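Local coordinates for protein CurF (Lyngbya majuscula, PDB 2Q35) that acts as the ECH2 decarboxylase domain of CurF, a crotonase-family lyase involved in beta-branching of polyketide chains, at residues Ser118-Lys129 / Met154-Lys164; Lys145-Met154 / Leu166-Pro174. The protein carries 1 engineered substitution. All blocks are in the same frame, centred on the assembly; numbering follows the deposited sequence.

Contact 1 of 2, residues Ser118-Lys129 / Met154-Lys164; sequences SQESVYATNFMK and MIYTGENYRGK
Tyr123 and Tyr161 both hold CG anti to the carbonyl carbon and beside the backbone N (chi1 -57° and -66°); their places in an antiparallel strand pair put both rings on one face of it. Between them the backbones exchange two bonds, Tyr123 N to Tyr161 O at 2.8 Å and Tyr161 N to Tyr123 O at 2.9 Å. The Tyr123 ring turns its edge to the neighbouring backbone, CD2 coming within 3.9 Å of Gly163 N, while Met154 CG sits over one face of the Tyr161 ring, towards its rim. A phenylalanine in place of Tyr123 would probably keep this edge contact but leave Met97 O without the hydroxyl that bonds it. Val122 and Arg162 form the adjoining non-hydrogen-bonded pair, and on the face opposite the tyrosines Val122 CG1 lies on Asn160 CB at 3.4 Å and CG2 on the Arg162 CG methylene. Strand 122-124 is the middle strand of a small sheet in this crotonase-family domain, lying between strands 100-102 and 161-162. Beyond the pair, Arg162 occupies the N-cap position of helix 163-168, whose first amides go to the partner segment: Gly163 N to Ser121 O (2.9 Å) and Lys164 N to Gln119 O (3.0 Å). At the other end helix 148-157 stops at Gly158, where the positive phi suits glycine and a CB would run into Lys129 N. Gly158 CA lies 3.2 Å from Thr125 O, a CA-H...O contact, and one water joins Thr125 O, Met128 N and Ile155 O.

Contact 2 of 2, residues Lys145-Met154 / Leu166-Pro174; sequences KLGSELAQEM and LAERGIPFP
Glu153 OE2 is gripped twice, by Arg169 NH1 across the contact at 3.1 Å and by the hydroxyl of Tyr161. The arginine nitrogen comes to the syn side of this oxygen, 33° out of the carboxylate plane, while the oxygen lies close to the guanidinium plane. The other arm of the salt bridge, Arg169 NH2 to Glu153 OE1, measures 2.4 Å, too short to be taken literally. Carboxylate and guanidinium are turned 46° against each other, so the two-pronged pairing is skewed. The Arg169 CG methylene lies on Leu150 CD2 at 3.7 Å, and the bend at chi2 beyond it (76°) turns the rest of the chain to the carboxylate of the extended Glu153: the same side chain pairs charges at its end and packs by its stem.

Leu150 has a different neighbour for each branch. CD2 also meets Leu166 CD2 at 4.0 Å, which in turn touches Met154 SD, while CD1 crosses to Ile171 CB at 3.8 Å. Leu146 CD2 continues the apolar seam, lying beside Ile171 CD1 and meeting the Phe173 ring at its edge, 3.7 Å from CE2. Pro172, centre of an inverse gamma turn, sets CG 3.2 Å from Lys145 O. Two glycines with positive phi shape the frame: Gly147 separates helix 138-146 from helix 148-157, and Gly170 ends helix 163-168 in a Schellman motif, which turns the chain into the loop carrying Ile171 to Phe173.

Towards the trimer, Tyr184 of the second subunit packs on Arg169, and Glu149 of the third subunit packs on Pro172 and Phe173. Within the chain, strand 114-118 packs against this region, with Phe117 touching Leu166 and Ile171, and Val115 touching Phe173; Leu110 of helix 104-110 covers Leu146 and Phe173.

Overall arrangement
Contacts 1 and 2 have centres about 11 Å apart and interleave along the chain, their segments alternating in the order 118-129, 145-154, 154-164 and 166-174. Met154 belongs to both, and helices 148-157 and 163-168 serve both. Tyr161 connects the strand pair of contact 1 to both the apolar packing and the Glu153 carboxylate of contact 2: its OH lies 2.6 Å from Glu153 OE2, probably a hydrogen bond, and its CB lies 3.6 Å from Leu166 CD2. A bound glycerol, probably from crystallisation, lies about 6 Å from the side chain of Asn126 in contact 1. Both contacts also touch the second subunit.

Contact 1 of 2, residues Ser118-Lys129 / Met154-Lys164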
loop_
_atom_site.group_PDB
_atom_site.type_symbol
_atom_site.label_atom_id
_atom_site.label_comp_id
_atom_site.label_asym_id
_atom_site.label_seq_id
_atom_site.Cartn_x
_atom_site.Cartn_y
_atom_site.Cartn_z
ATOM N N SER A 118 -9.121 15.763 -11.081
ATOM C CA SER A 118 -8.817 16.673 -12.220
ATOM C C SER A 118 -7.345 17.074 -12.176
ATOM O O SER A 118 -6.820 17.491 -11.138
ATOM C CB SER A 118 -9.701 17.922 -12.108
ATOM O OG SER A 118 -9.145 19.036 -12.821
ATOM N N GLN A 119 -6.692 17.058 -13.342
ATOM C CA GLN A 119 -5.301 17.447 -13.449
ATOM C C GLN A 119 -5.054 18.880 -13.013
ATOM O O GLN A 119 -4.028 19.171 -12.414
ATOM C CB GLN A 119 -4.833 17.321 -14.901
ATOM C CG GLN A 119 -4.645 15.918 -15.407
ATOM C CD GLN A 119 -4.424 15.864 -16.941
ATOM O OE1 GLN A 119 -4.252 14.781 -17.519
ATOM N NE2 GLN A 119 -4.447 17.023 -17.592
ATOM N N GLU A 120 -6.000 19.761 -13.320
ATOM C CA GLU A 120 -5.819 21.210 -13.157
ATOM C C GLU A 120 -6.248 21.734 -11.791
ATOM O O GLU A 120 -5.865 22.840 -11.394
ATOM C CB GLU A 120 -6.604 21.966 -14.241
ATOM C CG GLU A 120 -6.139 21.724 -15.682
ATOM C CD GLU A 120 -6.724 20.459 -16.309
ATOM O OE1 GLU A 120 -7.520 19.753 -15.642
ATOM O OE2 GLU A 120 -6.372 20.174 -17.483
ATOM N N SER A 121 -7.044 20.944 -11.080
ATOM C CA SER A 121 -7.640 21.400 -9.822
ATOM C C SER A 121 -6.710 21.147 -8.663
ATOM O O SER A 121 -5.722 20.416 -8.793
ATOM C CB SER A 121 -8.987 20.719 -9.623
ATOM O OG SER A 121 -9.839 21.039 -10.714
ATOM N N VAL A 122 -7.049 21.736 -7.518
ATOM C CA VAL A 122 -6.226 21.704 -6.340
ATOM C C VAL A 122 -6.924 20.865 -5.263
ATOM O O VAL A 122 -8.142 20.916 -5.152
ATOM C CB VAL A 122 -5.911 23.188 -5.917
ATOM C CG1 VAL A 122 -5.917 23.413 -4.461
ATOM C CG2 VAL A 122 -4.598 23.626 -6.601
ATOM N N TYR A 123 -6.125 20.102 -4.522
ATOM C CA TYR A 123 -6.622 19.186 -3.458
ATOM C C TYR A 123 -5.793 19.379 -2.193
ATOM O O TYR A 123 -4.574 19.472 -2.245
ATOM C CB TYR A 123 -6.552 17.724 -3.959
ATOM C CG TYR A 123 -7.352 17.565 -5.231
ATOM C CD1 TYR A 123 -8.729 17.394 -5.194
ATOM C CD2 TYR A 123 -6.736 17.722 -6.482
ATOM C CE1 TYR A 123 -9.488 17.308 -6.357
ATOM C CE2 TYR A 123 -7.478 17.648 -7.640
ATOM C CZ TYR A 123 -8.840 17.456 -7.581
ATOM O OH TYR A 123 -9.608 17.397 -8.716
ATOM N N ALA A 124 -6.444 19.406 -1.022
ATOM C CA ALA A 124 -5.684 19.653 0.205
ATOM C C ALA A 124 -6.419 19.048 1.401
ATOM O O ALA A 124 -7.642 19.097 1.438
ATOM C CB ALA A 124 -5.512 21.136 0.458
ATOM N N THR A 125 -5.657 18.498 2.349
ATOM C CA THR A 125 -6.168 18.239 3.708
ATOM C C THR A 125 -5.561 19.417 4.461
ATOM O O THR A 125 -4.412 19.345 4.920
ATOM C CB THR A 125 -5.640 16.910 4.304
ATOM O OG1 THR A 125 -4.225 16.800 4.115
ATOM C CG2 THR A 125 -6.303 15.679 3.676
ATOM N N ASN A 126 -6.307 20.521 4.514
ATOM C CA ASN A 126 -5.769 21.829 4.923
ATOM C C ASN A 126 -5.838 22.127 6.428
ATOM O O ASN A 126 -5.477 23.208 6.872
ATOM C CB ASN A 126 -6.422 22.967 4.128
ATOM C CG ASN A 126 -7.915 22.937 4.212
ATOM O OD1 ASN A 126 -8.490 22.185 5.013
ATOM N ND2 ASN A 126 -8.579 23.760 3.392
ATOM N N PHE A 127 -6.273 21.149 7.218
ATOM C CA PHE A 127 -6.363 21.355 8.651
ATOM C C PHE A 127 -5.092 21.970 9.233
ATOM O O PHE A 127 -5.143 22.986 9.925
ATOM C CB PHE A 127 -6.685 20.024 9.332
ATOM C CG PHE A 127 -7.758 19.231 8.633
ATOM C CD1 PHE A 127 -9.111 19.548 8.815
ATOM C CD2 PHE A 127 -7.425 18.165 7.802
ATOM C CE1 PHE A 127 -10.119 18.802 8.185
ATOM C CE2 PHE A 127 -8.421 17.425 7.169
ATOM C CZ PHE A 127 -9.780 17.757 7.366
ATOM N N MET A 128 -3.940 21.376 8.932
ATOM C CA MET A 128 -2.695 21.840 9.545
ATOM C C MET A 128 -2.209 23.186 9.001
ATOM O O MET A 128 -1.362 23.844 9.623
ATOM C CB MET A 128 -1.599 20.775 9.453
ATOM C CG MET A 128 -1.875 19.536 10.345
ATOM S SD MET A 128 -1.557 19.879 12.087
ATOM C CE MET A 128 0.215 19.646 12.155
ATOM N N LYS A 129 -2.738 23.574 7.847
ATOM C CA LYS A 129 -2.480 24.926 7.329
ATOM C C LYS A 129 -3.034 25.962 8.294
ATOM O O LYS A 129 -2.383 26.975 8.572
ATOM C CB LYS A 129 -3.084 25.115 5.949
ATOM C CG LYS A 129 -2.910 26.551 5.388
ATOM C CD LYS A 129 -2.872 26.598 3.866
ATOM C CE LYS A 129 -1.436 26.535 3.310
ATOM N NZ LYS A 129 -1.344 26.404 1.794
ATOM N N MET A 154 0.658 15.269 2.823
ATOM C CA MET A 154 -0.510 16.135 2.684
ATOM C C MET A 154 -1.064 16.546 4.054
ATOM O O MET A 154 -1.416 17.693 4.261
ATOM C CB MET A 154 -1.615 15.465 1.861
ATOM C CG MET A 154 -1.229 15.233 0.409
ATOM S SD MET A 154 -2.584 14.544 -0.535
ATOM C CE MET A 154 -3.665 15.947 -0.638
ATOM N N ILE A 155 -1.087 15.609 4.994
ATOM C CA ILE A 155 -1.652 15.905 6.328
ATOM C C ILE A 155 -0.718 16.842 7.111
ATOM O O ILE A 155 -1.151 17.855 7.664
ATOM C CB ILE A 155 -1.936 14.602 7.114
ATOM C CG1 ILE A 155 -3.014 13.790 6.392
ATOM C CG2 ILE A 155 -2.414 14.902 8.536
ATOM C CD1 ILE A 155 -3.258 12.400 6.988
ATOM N N TYR A 156 0.581 16.540 7.144
ATOM C CA TYR A 156 1.500 17.419 7.876
ATOM C C TYR A 156 1.611 18.832 7.335
ATOM O O TYR A 156 1.711 19.779 8.129
ATOM C CB TYR A 156 2.907 16.835 7.929
ATOM C CG TYR A 156 3.212 15.901 9.076
ATOM C CD1 TYR A 156 3.634 16.405 10.313
ATOM C CD2 TYR A 156 3.149 14.521 8.909
ATOM C CE1 TYR A 156 3.968 15.538 11.392
ATOM C CE2 TYR A 156 3.490 13.650 9.960
ATOM C CZ TYR A 156 3.899 14.169 11.194
ATOM O OH TYR A 156 4.246 13.350 12.240
ATOM N N THR A 157 1.669 18.985 6.009
ATOM C CA THR A 157 1.891 20.316 5.428
ATOM C C THR A 157 0.618 21.161 5.267
ATOM O O THR A 157 0.695 22.394 5.261
ATOM C CB THR A 157 2.589 20.278 4.054
ATOM O OG1 THR A 157 1.697 19.748 3.070
ATOM C CG2 THR A 157 3.906 19.495 4.091
ATOM N N GLY A 158 -0.511 20.500 5.060
ATOM C CA GLY A 158 -1.789 21.160 4.793
ATOM C C GLY A 158 -1.860 21.894 3.451
ATOM O O GLY A 158 -2.828 22.611 3.202
ATOM N N GLU A 159 -0.856 21.703 2.597
ATOM C CA GLU A 159 -0.720 22.453 1.341
ATOM C C GLU A 159 -1.692 22.022 0.251
ATOM O O GLU A 159 -2.259 20.924 0.300
ATOM C CB GLU A 159 0.718 22.334 0.766
ATOM C CG GLU A 159 1.734 23.219 1.406
ATOM C CD GLU A 159 2.980 23.437 0.541
ATOM O OE1 GLU A 159 3.159 22.732 -0.482
ATOM O OE2 GLU A 159 3.777 24.327 0.895
ATOM N N ASN A 160 -1.816 22.890 -0.766
ATOM C CA ASN A 160 -2.622 22.605 -1.950
ATOM C C ASN A 160 -1.774 21.892 -2.989
ATOM O O ASN A 160 -0.692 22.357 -3.330
ATOM C CB ASN A 160 -3.156 23.914 -2.569
ATOM C CG ASN A 160 -4.142 24.628 -1.665
ATOM O OD1 ASN A 160 -4.805 24.008 -0.841
ATOM N ND2 ASN A 160 -4.240 25.935 -1.816
ATOM N N TYR A 161 -2.265 20.748 -3.454
ATOM C CA TYR A 161 -1.623 19.952 -4.485
ATOM C C TYR A 161 -2.485 19.938 -5.743
ATOM O O TYR A 161 -3.647 19.573 -5.700
ATOM C CB TYR A 161 -1.431 18.510 -4.013
ATOM C CG TYR A 161 -0.460 18.378 -2.869
ATOM C CD1 TYR A 161 0.828 17.901 -3.084
ATOM C CD2 TYR A 161 -0.828 18.735 -1.563
ATOM C CE1 TYR A 161 1.739 17.777 -2.013
ATOM C CE2 TYR A 161 0.064 18.615 -0.499
ATOM C CZ TYR A 161 1.342 18.133 -0.734
ATOM O OH TYR A 161 2.216 18.035 0.323
ATOM N N ARG A 162 -1.935 20.331 -6.886
ATOM C CA ARG A 162 -2.701 20.100 -8.119
ATOM C C ARG A 162 -2.793 18.588 -8.430
ATOM O O ARG A 162 -1.889 17.821 -8.105
ATOM C CB ARG A 162 -2.084 20.848 -9.324
ATOM C CG ARG A 162 -2.384 22.353 -9.375
ATOM C CD ARG A 162 -1.785 23.070 -10.607
ATOM N NE ARG A 162 -0.897 22.183 -11.353
ATOM C CZ ARG A 162 0.419 22.098 -11.176
ATOM N NH1 ARG A 162 1.040 22.870 -10.283
ATOM N NH2 ARG A 162 1.111 21.239 -11.908
ATOM N N GLY A 163 -3.863 18.180 -9.113
ATOM C CA GLY A 163 -4.019 16.792 -9.561
ATOM C C GLY A 163 -2.775 16.291 -10.272
ATOM O O GLY A 163 -2.287 15.191 -10.009
ATOM N N LYS A 164 -2.223 17.122 -11.155
ATOM C CA LYS A 164 -1.033 16.739 -11.903
ATOM C C LYS A 164 0.129 16.374 -10.987
ATOM O O LYS A 164 0.854 15.403 -11.240
ATOM C CB LYS A 164 -0.633 17.871 -12.837
ATOM C CG LYS A 164 0.483 17.500 -13.784
ATOM C CD LYS A 164 0.812 18.664 -14.685
ATOM C CE LYS A 164 1.770 18.233 -15.787
ATOM N NZ LYS A 164 2.453 19.411 -16.392
HETATM O O HOH W 1 -2.139 21.256 -13.520
HETATM O O HOH W 2 -2.861 18.793 2.054
HETATM O O HOH W 3 -3.786 18.803 7.692
HETATM O O HOH W 4 -6.657 25.109 1.255
HETATM O O HOH W 5 -3.971 24.683 1.784
#

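Contact 2 of 2, residues Lys145-Met154 / Leu166-Pro174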
loop_
_atom_site.group_PDB
_atom_site.type_symbol
_atom_site.label_atom_id
_atom_site.label_comp_id
_atom_site.label_asym_id
_atom_site.label_seq_id
_atom_site.Cartn_x
_atom_site.Cartn_y
_atom_site.Cartn_z
ATOM N N LYS A 145 -6.207 4.959 1.138
ATOM C CA LYS A 145 -6.548 5.211 -0.258
ATOM C C LYS A 145 -5.506 5.927 -1.092
ATOM O O LYS A 145 -5.393 5.640 -2.291
ATOM C CB LYS A 145 -7.888 5.902 -0.355
ATOM C CG LYS A 145 -8.951 5.140 0.418
ATOM C CD LYS A 145 -10.287 5.382 -0.171
ATOM C CE LYS A 145 -11.342 4.629 0.620
ATOM N NZ LYS A 145 -12.628 4.773 -0.101
ATOM N N LEU A 146 -4.745 6.837 -0.482
ATOM C CA LEU A 146 -3.664 7.525 -1.222
ATOM C C LEU A 146 -2.299 6.888 -0.994
ATOM O O LEU A 146 -1.352 7.174 -1.728
ATOM C CB LEU A 146 -3.587 9.009 -0.854
ATOM C CG LEU A 146 -4.846 9.862 -0.939
ATOM C CD1 LEU A 146 -4.509 11.320 -0.648
ATOM C CD2 LEU A 146 -5.545 9.717 -2.296
ATOM N N GLY A 147 -2.197 6.045 0.029
ATOM C CA GLY A 147 -0.923 5.460 0.452
ATOM C C GLY A 147 -0.324 6.239 1.607
ATOM O O GLY A 147 -0.531 7.444 1.704
ATOM N N SER A 148 0.417 5.556 2.483
ATOM C CA SER A 148 0.907 6.185 3.720
ATOM C C SER A 148 1.784 7.435 3.509
ATOM O O SER A 148 1.719 8.373 4.316
ATOM C CB SER A 148 1.591 5.154 4.646
ATOM O OG SER A 148 2.705 4.528 4.016
ATOM N N GLU A 149 2.560 7.476 2.425
ATOM C CA GLU A 149 3.478 8.605 2.198
ATOM C C GLU A 149 2.878 9.893 1.667
ATOM O O GLU A 149 3.204 10.967 2.176
ATOM C CB GLU A 149 4.656 8.200 1.329
ATOM C CG GLU A 149 5.901 8.000 2.136
ATOM C CD GLU A 149 5.846 6.754 3.001
ATOM O OE1 GLU A 149 6.047 5.656 2.420
ATOM O OE2 GLU A 149 5.642 6.888 4.243
ATOM N N LEU A 150 2.027 9.802 0.646
ATOM C CA LEU A 150 1.255 10.971 0.245
ATOM C C LEU A 150 0.411 11.411 1.419
ATOM O O LEU A 150 0.313 12.597 1.694
ATOM C CB LEU A 150 0.330 10.706 -0.960
ATOM C CG LEU A 150 0.711 11.292 -2.329
ATOM C CD1 LEU A 150 -0.430 11.085 -3.314
ATOM C CD2 LEU A 150 1.125 12.767 -2.294
ATOM N N ALA A 151 -0.218 10.452 2.095
ATOM C CA ALA A 151 -1.086 10.803 3.209
ATOM C C ALA A 151 -0.287 11.621 4.233
ATOM O O ALA A 151 -0.732 12.686 4.652
ATOM C CB ALA A 151 -1.686 9.545 3.844
ATOM N N GLN A 152 0.890 11.124 4.601
ATOM C CA GLN A 152 1.778 11.798 5.571
ATOM C C GLN A 152 2.077 13.243 5.151
ATOM O O GLN A 152 1.913 14.204 5.916
ATOM C CB GLN A 152 3.100 11.024 5.631
ATOM C CG GLN A 152 3.960 11.299 6.806
ATOM C CD GLN A 152 3.708 10.343 7.947
ATOM O OE1 GLN A 152 2.634 9.753 8.062
ATOM N NE2 GLN A 152 4.696 10.187 8.794
ATOM N N GLU A 153 2.502 13.414 3.915
ATOM C CA GLU A 153 2.933 14.750 3.519
ATOM C C GLU A 153 1.758 15.722 3.412
ATOM O O GLU A 153 1.864 16.874 3.853
ATOM C CB GLU A 153 3.712 14.718 2.214
ATOM C CG GLU A 153 4.367 16.062 1.914
ATOM C CD GLU A 153 4.958 16.135 0.517
ATOM O OE1 GLU A 153 5.902 15.374 0.237
ATOM O OE2 GLU A 153 4.492 16.960 -0.299
ATOM N N MET A 154 0.658 15.269 2.823
ATOM C CA MET A 154 -0.510 16.135 2.684
ATOM C C MET A 154 -1.064 16.546 4.054
ATOM O O MET A 154 -1.416 17.693 4.261
ATOM C CB MET A 154 -1.615 15.465 1.861
ATOM C CG MET A 154 -1.229 15.233 0.409
ATOM S SD MET A 154 -2.584 14.544 -0.535
ATOM C CE MET A 154 -3.665 15.947 -0.638
ATOM N N LEU A 166 -0.093 15.277 -7.940
ATOM C CA LEU A 166 -0.433 14.023 -7.252
ATOM C C LEU A 166 -0.180 12.817 -8.168
ATOM O O LEU A 166 0.344 11.801 -7.721
ATOM C CB LEU A 166 -1.881 14.032 -6.769
ATOM C CG LEU A 166 -2.258 15.118 -5.749
ATOM C CD1 LEU A 166 -3.747 15.051 -5.515
ATOM C CD2 LEU A 166 -1.463 14.921 -4.460
ATOM N N ALA A 167 -0.532 12.953 -9.445
ATOM C CA ALA A 167 -0.288 11.916 -10.449
ATOM C C ALA A 167 1.204 11.649 -10.603
ATOM O O ALA A 167 1.634 10.490 -10.675
ATOM C CB ALA A 167 -0.874 12.343 -11.804
ATOM N N GLU A 168 1.989 12.725 -10.664
ATOM C CA GLU A 168 3.434 12.598 -10.802
ATOM C C GLU A 168 4.042 11.902 -9.599
ATOM O O GLU A 168 5.057 11.223 -9.716
ATOM C CB GLU A 168 4.068 13.959 -11.068
ATOM C CG GLU A 168 3.536 14.611 -12.342
ATOM C CD GLU A 168 4.379 15.774 -12.819
ATOM O OE1 GLU A 168 5.341 16.152 -12.109
ATOM O OE2 GLU A 168 4.076 16.313 -13.908
ATOM N N ARG A 169 3.354 12.029 -8.467
ATOM C CA ARG A 169 3.719 11.452 -7.190
ATOM C C ARG A 169 3.262 9.994 -7.063
ATOM O O ARG A 169 3.591 9.314 -6.093
ATOM C CB ARG A 169 3.016 12.273 -6.121
ATOM C CG ARG A 169 3.732 12.412 -4.853
ATOM C CD ARG A 169 4.874 13.409 -4.968
ATOM N NE ARG A 169 5.609 13.322 -3.723
ATOM C CZ ARG A 169 5.584 14.229 -2.755
ATOM N NH1 ARG A 169 4.911 15.369 -2.892
ATOM N NH2 ARG A 169 6.285 13.995 -1.657
ATOM N N GLY A 170 2.506 9.513 -8.040
ATOM C CA GLY A 170 2.087 8.114 -8.060
ATOM C C GLY A 170 0.817 7.829 -7.282
ATOM O O GLY A 170 0.597 6.708 -6.835
ATOM N N ILE A 171 -0.040 8.832 -7.132
ATOM C CA ILE A 171 -1.336 8.614 -6.465
ATOM C C ILE A 171 -2.060 7.421 -7.133
ATOM O O ILE A 171 -2.037 7.275 -8.355
ATOM C CB ILE A 171 -2.171 9.917 -6.466
ATOM C CG1 ILE A 171 -3.350 9.829 -5.486
ATOM C CG2 ILE A 171 -2.637 10.282 -7.875
ATOM C CD1 ILE A 171 -4.140 11.141 -5.381
ATOM N N PRO A 172 -2.650 6.524 -6.338
ATOM C CA PRO A 172 -3.312 5.369 -6.945
ATOM C C PRO A 172 -4.758 5.618 -7.360
ATOM O O PRO A 172 -5.626 4.800 -7.045
ATOM C CB PRO A 172 -3.260 4.318 -5.838
ATOM C CG PRO A 172 -3.166 5.094 -4.556
ATOM C CD PRO A 172 -2.679 6.486 -4.861
ATOM N N PHE A 173 -5.029 6.746 -8.003
ATOM C CA PHE A 173 -6.350 7.006 -8.585
ATOM C C PHE A 173 -6.135 7.637 -9.941
ATOM O O PHE A 173 -5.076 8.219 -10.168
ATOM C CB PHE A 173 -7.152 7.988 -7.736
ATOM C CG PHE A 173 -7.696 7.397 -6.464
ATOM C CD1 PHE A 173 -8.742 6.492 -6.510
ATOM C CD2 PHE A 173 -7.178 7.766 -5.239
ATOM C CE1 PHE A 173 -9.275 5.951 -5.350
ATOM C CE2 PHE A 173 -7.705 7.234 -4.062
ATOM C CZ PHE A 173 -8.760 6.333 -4.125
ATOM N N PRO A 174 -7.132 7.545 -10.846
ATOM C CA PRO A 174 -6.944 8.231 -12.139
ATOM C C PRO A 174 -7.003 9.741 -11.982
ATOM O O PRO A 174 -7.788 10.273 -11.185
ATOM C CB PRO A 174 -8.109 7.754 -13.006
ATOM C CG PRO A 174 -9.000 6.951 -12.128
ATOM C CD PRO A 174 -8.414 6.817 -10.757
#